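Local structure of imine reductase (Bacillus cereus, 4D3D) at residues 34-39 against 168-173; 137-142 against 147-152. The protein probably catalyses the NADPH-dependent, S-selective reduction of cyclic imines such as 2-methylpyrroline to amines. All coordinates share one frame; numbering follows the deposited sequence.

Contact 1 (34-39 against 168-173); sequences QAMADV and EVLTSS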
# COMPACT_ATOMS: atom_id res chain seq x y z
N GLN B 34 -26.32 17.40 -8.93
CA GLN B 34 -26.88 17.48 -10.28
C GLN B 34 -26.96 16.13 -10.98
O GLN B 34 -27.99 15.84 -11.64
CB GLN B 34 -26.10 18.51 -11.14
CG GLN B 34 -26.26 19.95 -10.67
CD GLN B 34 -25.47 20.93 -11.54
OE1 GLN B 34 -24.95 20.56 -12.61
NE2 GLN B 34 -25.35 22.17 -11.07
N ALA B 35 -25.95 15.28 -10.83
CA ALA B 35 -25.97 13.99 -11.49
C ALA B 35 -27.04 13.11 -10.89
O ALA B 35 -27.67 12.29 -11.57
CB ALA B 35 -24.62 13.29 -11.37
N MET B 36 -27.21 13.22 -9.58
CA MET B 36 -28.26 12.43 -8.94
C MET B 36 -29.66 12.88 -9.29
O MET B 36 -30.55 12.05 -9.61
CB MET B 36 -28.06 12.52 -7.40
CG MET B 36 -26.81 11.79 -6.92
SD MET B 36 -26.51 12.01 -5.16
CE MET B 36 -25.26 10.76 -5.01
N ALA B 37 -29.92 14.18 -9.24
CA ALA B 37 -31.21 14.68 -9.67
C ALA B 37 -31.53 14.26 -11.12
O ALA B 37 -32.65 13.94 -11.49
CB ALA B 37 -31.25 16.21 -9.51
N ASP B 38 -30.52 14.32 -11.96
CA ASP B 38 -30.67 13.97 -13.39
C ASP B 38 -31.12 12.50 -13.56
O ASP B 38 -32.07 12.18 -14.32
CB ASP B 38 -29.31 14.24 -14.04
CG ASP B 38 -29.41 14.57 -15.47
OD1 ASP B 38 -29.93 15.66 -15.80
OD2 ASP B 38 -28.95 13.74 -16.27
N VAL B 39 -30.47 11.61 -12.83
CA VAL B 39 -30.83 10.19 -12.88
C VAL B 39 -32.17 9.92 -12.29
O VAL B 39 -32.94 9.15 -12.86
CB VAL B 39 -29.80 9.31 -12.18
CG1 VAL B 39 -30.30 7.88 -11.98
CG2 VAL B 39 -28.57 9.32 -13.02
N GLU B 168 -31.05 2.94 -4.53
CA GLU B 168 -30.46 2.04 -5.57
C GLU B 168 -30.75 2.43 -7.02
O GLU B 168 -30.16 1.88 -7.95
CB GLU B 168 -30.85 0.58 -5.25
CG GLU B 168 -30.06 0.04 -4.08
CD GLU B 168 -30.41 -1.36 -3.65
OE1 GLU B 168 -31.29 -2.00 -4.23
OE2 GLU B 168 -29.82 -1.84 -2.68
N VAL B 169 -31.60 3.44 -7.23
CA VAL B 169 -31.66 4.08 -8.53
C VAL B 169 -30.33 4.80 -8.85
O VAL B 169 -29.89 4.88 -10.01
CB VAL B 169 -32.81 5.10 -8.55
CG1 VAL B 169 -32.80 5.92 -9.82
CG2 VAL B 169 -34.13 4.40 -8.30
N LEU B 170 -29.64 5.29 -7.82
CA LEU B 170 -28.38 6.01 -8.01
C LEU B 170 -27.15 5.09 -8.22
O LEU B 170 -26.31 5.37 -9.09
CB LEU B 170 -28.11 6.94 -6.80
CG LEU B 170 -29.23 7.94 -6.53
CD1 LEU B 170 -28.81 8.78 -5.34
CD2 LEU B 170 -29.55 8.82 -7.76
N THR B 171 -27.01 4.10 -7.36
CA THR B 171 -25.90 3.15 -7.36
C THR B 171 -26.33 1.87 -6.63
O THR B 171 -27.38 1.86 -5.95
CB THR B 171 -24.61 3.66 -6.59
OG1 THR B 171 -24.84 3.62 -5.17
CG2 THR B 171 -24.18 5.02 -6.94
N SER B 172 -25.53 0.79 -6.72
CA SER B 172 -25.68 -0.35 -5.82
C SER B 172 -25.33 0.07 -4.38
O SER B 172 -24.65 1.06 -4.19
CB SER B 172 -24.84 -1.54 -6.27
OG SER B 172 -25.37 -1.95 -7.52
N SER B 173 -25.87 -0.62 -3.41
CA SER B 173 -25.68 -0.25 -2.02
C SER B 173 -24.82 -1.26 -1.29
O SER B 173 -24.78 -2.46 -1.61
CB SER B 173 -27.02 -0.14 -1.33
OG SER B 173 -27.66 -1.40 -1.25
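Leu170 reaches across to Met36 with both of its methyl branches, and this pair is the broader, more enclosed part of the contact. CD1 lies against the middle of the methionine chain, 3.9 Å from Met36 CG, with SD and CE only slightly farther off. CD2 turns instead to the base of the residue, sitting 4.0 Å from Met36 CB and close to its carbonyl oxygen. The two side chains cross at about a right angle. Met36 is extended beyond CG (chi2 175°), which carries SD and CE past the CD1 methyl, across the leucine rather than along it; the flexible, unbranched chain also reaches Leu110 and Ile144. The helix 31-42 that carries it follows strand 23-27 and a glycine-rich turn of the GxGxxG type, the strand-turn-helix opening of a Rossmann fold, consistent with an NADPH-binding domain. Its partner is the end of helix 157-170, close to where the chain goes over into strand 171-175. One turn further along, Val39 makes a narrower touch. With CG1 anti to the backbone N (chi1 168°), it meets Val169 through that methyl alone, 3.8 Å from Val169 CG1 and 3.6 Å from Val169 O; the valines slide past each other in opposite directions. Val39 is buried but Val169 partly exposed, and compact beta-branched residues suit such a shallow meeting. Beyond it, polar groups replace apolar ones: Ser173 OG donates to Glu168 OE2 at 2.6 Å, and the carboxylate oxygen receives it on its anti lone pair, while Arg164 forms a salt bridge with the same oxygen.

Contact 2 (137-142 against 147-152); sequences VQVPPS and SESYTY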
# COMPACT_ATOMS: atom_id res chain seq x y z
N VAL B 137 -20.19 7.75 -1.05
CA VAL B 137 -20.24 7.45 -2.49
C VAL B 137 -18.81 7.16 -2.98
O VAL B 137 -17.93 7.97 -2.78
CB VAL B 137 -20.88 8.59 -3.28
CG1 VAL B 137 -20.96 8.25 -4.78
CG2 VAL B 137 -22.29 8.90 -2.74
N GLN B 138 -18.67 6.02 -3.62
CA GLN B 138 -17.33 5.52 -4.03
C GLN B 138 -16.96 5.89 -5.45
O GLN B 138 -15.87 5.54 -5.87
CB GLN B 138 -17.30 4.00 -3.88
CG GLN B 138 -17.53 3.50 -2.47
CD GLN B 138 -17.77 2.01 -2.49
OE1 GLN B 138 -17.25 1.34 -3.36
NE2 GLN B 138 -18.59 1.48 -1.56
N VAL B 139 -17.82 6.62 -6.17
CA VAL B 139 -17.63 6.96 -7.60
C VAL B 139 -17.78 8.47 -7.86
O VAL B 139 -18.34 9.23 -7.02
CB VAL B 139 -18.60 6.19 -8.52
CG1 VAL B 139 -18.40 4.64 -8.45
CG2 VAL B 139 -20.07 6.55 -8.21
N PRO B 140 -17.26 8.97 -9.01
CA PRO B 140 -17.46 10.36 -9.31
C PRO B 140 -18.88 10.53 -9.88
O PRO B 140 -19.55 9.50 -10.12
CB PRO B 140 -16.41 10.66 -10.38
CG PRO B 140 -16.12 9.33 -11.01
CD PRO B 140 -16.38 8.27 -9.97
N PRO B 141 -19.32 11.78 -10.13
CA PRO B 141 -20.66 11.99 -10.68
C PRO B 141 -21.00 11.16 -11.91
O PRO B 141 -22.13 10.71 -12.04
CB PRO B 141 -20.69 13.49 -10.93
CG PRO B 141 -19.87 14.06 -9.82
CD PRO B 141 -18.71 13.06 -9.69
N SER B 142 -20.02 10.89 -12.78
CA SER B 142 -20.22 10.04 -13.98
C SER B 142 -20.62 8.60 -13.67
O SER B 142 -21.22 7.94 -14.51
CB SER B 142 -18.94 10.02 -14.83
OG SER B 142 -17.84 9.40 -14.15
N SER B 147 -25.01 0.34 -12.15
CA SER B 147 -25.14 -0.67 -11.11
C SER B 147 -23.77 -1.15 -10.65
O SER B 147 -23.66 -1.65 -9.55
CB SER B 147 -25.99 -1.85 -11.60
OG SER B 147 -25.34 -2.37 -12.76
N GLU B 148 -22.72 -0.99 -11.46
CA GLU B 148 -21.33 -1.39 -11.02
C GLU B 148 -20.83 -0.40 -9.96
O GLU B 148 -19.79 -0.64 -9.33
CB GLU B 148 -20.25 -1.37 -12.15
CG GLU B 148 -20.71 -1.80 -13.52
CD GLU B 148 -21.43 -0.69 -14.29
OE1 GLU B 148 -20.80 0.30 -14.79
OE2 GLU B 148 -22.67 -0.79 -14.37
N SER B 149 -21.49 0.76 -9.82
CA SER B 149 -21.08 1.75 -8.82
C SER B 149 -21.66 1.35 -7.45
O SER B 149 -22.78 0.86 -7.38
CB SER B 149 -21.58 3.15 -9.18
OG SER B 149 -21.05 3.66 -10.40
N TYR B 150 -20.90 1.57 -6.40
CA TYR B 150 -21.37 1.28 -5.03
C TYR B 150 -21.28 2.52 -4.14
O TYR B 150 -20.38 3.37 -4.28
CB TYR B 150 -20.58 0.11 -4.40
CG TYR B 150 -21.08 -1.24 -4.85
CD1 TYR B 150 -20.69 -1.76 -6.08
CD2 TYR B 150 -21.97 -1.99 -4.05
CE1 TYR B 150 -21.17 -2.97 -6.53
CE2 TYR B 150 -22.46 -3.22 -4.49
CZ TYR B 150 -22.04 -3.70 -5.72
OH TYR B 150 -22.51 -4.89 -6.18
N THR B 151 -22.21 2.62 -3.21
CA THR B 151 -22.15 3.60 -2.10
C THR B 151 -22.28 2.86 -0.77
O THR B 151 -23.11 1.92 -0.60
CB THR B 151 -23.33 4.55 -2.26
OG1 THR B 151 -23.20 5.26 -3.50
CG2 THR B 151 -23.45 5.53 -1.11
N TYR B 152 -21.42 3.17 0.19
CA TYR B 152 -21.54 2.63 1.55
C TYR B 152 -22.68 3.34 2.28
O TYR B 152 -22.76 4.53 2.21
CB TYR B 152 -20.29 2.92 2.37
CG TYR B 152 -19.00 2.28 1.89
CD1 TYR B 152 -18.90 0.92 1.83
CD2 TYR B 152 -17.90 3.03 1.54
CE1 TYR B 152 -17.72 0.30 1.40
CE2 TYR B 152 -16.72 2.40 1.11
CZ TYR B 152 -16.68 1.04 1.00
OH TYR B 152 -15.52 0.33 0.59
O HOH W 1 -17.93 1.70 -6.60
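Gln138 lies along the backbone of Tyr150 and ends over the ring of Tyr152. Its CB is 3.2 Å from Tyr150 O, the oxygen that also accepts the hydrogen bond from Gln138 N, at 3.2 Å. CG, placed anti to the carbonyl carbon (chi1 -61°), continues past that oxygen and comes near Tyr152 CE2, as does CD. At the tip the amide divides its work. OE1 faces Tyr150 CB at 3.7 Å and takes a weak hydrogen bond from a water, which in turn accepts one from Tyr150 N. NE2 sits 3.1 Å above the plane of the Tyr152 ring, over its centre, with amide and ring planes 34° apart, so the nitrogen meets the aromatic face while the amide is tilted to it. A long, flat amide suits this place because its two ends can meet water and ring at once. The backbone belongs to the antiparallel pair 131-137 and 149-155, next to the border strand 171-175 of the Rossmann-type sheet; Val137 and Thr151 form a non-hydrogen-bonded pair where strand 131-137 ends in the loop that leads back into strand 149-155. Their side chains share one face, Val137 CG2 lying 3.9 Å from Thr151 CG2, while Thr151 OG1 is hydrogen-bonded to Thr171 OG1. Where the strands part, Val139 CG1 packs on the Ser149 side chain, 3.4 Å from OG and 3.6 Å from CB, and Ser149 OG is hydrogen-bonded to Gly143 O.

Overall arrangement
Contact 2 is nested in the chain loop that contact 1 closes, and their centres lie 9 Å apart. Strand 149-155 joins them: after it the chain runs through helix 157-170 and returns as strand 171-175, its neighbour in the sheet. The seam is polar, with Ser172 N 2.8 Å from Ser149 O and Ser172 OG 2.7 Å from Ser147 O, both probable hydrogen bonds. Contact 1 joins helix 31-42, beside the presumed cofactor-binding turn, to the sheet's border, whereas contact 2 lies nearer the chain's centre, about 11 Å away against 18 Å. From there the side chain of Gln138 is about 8 Å from a bound o-acetaldehydyl-hexaethylene glycol (P4C).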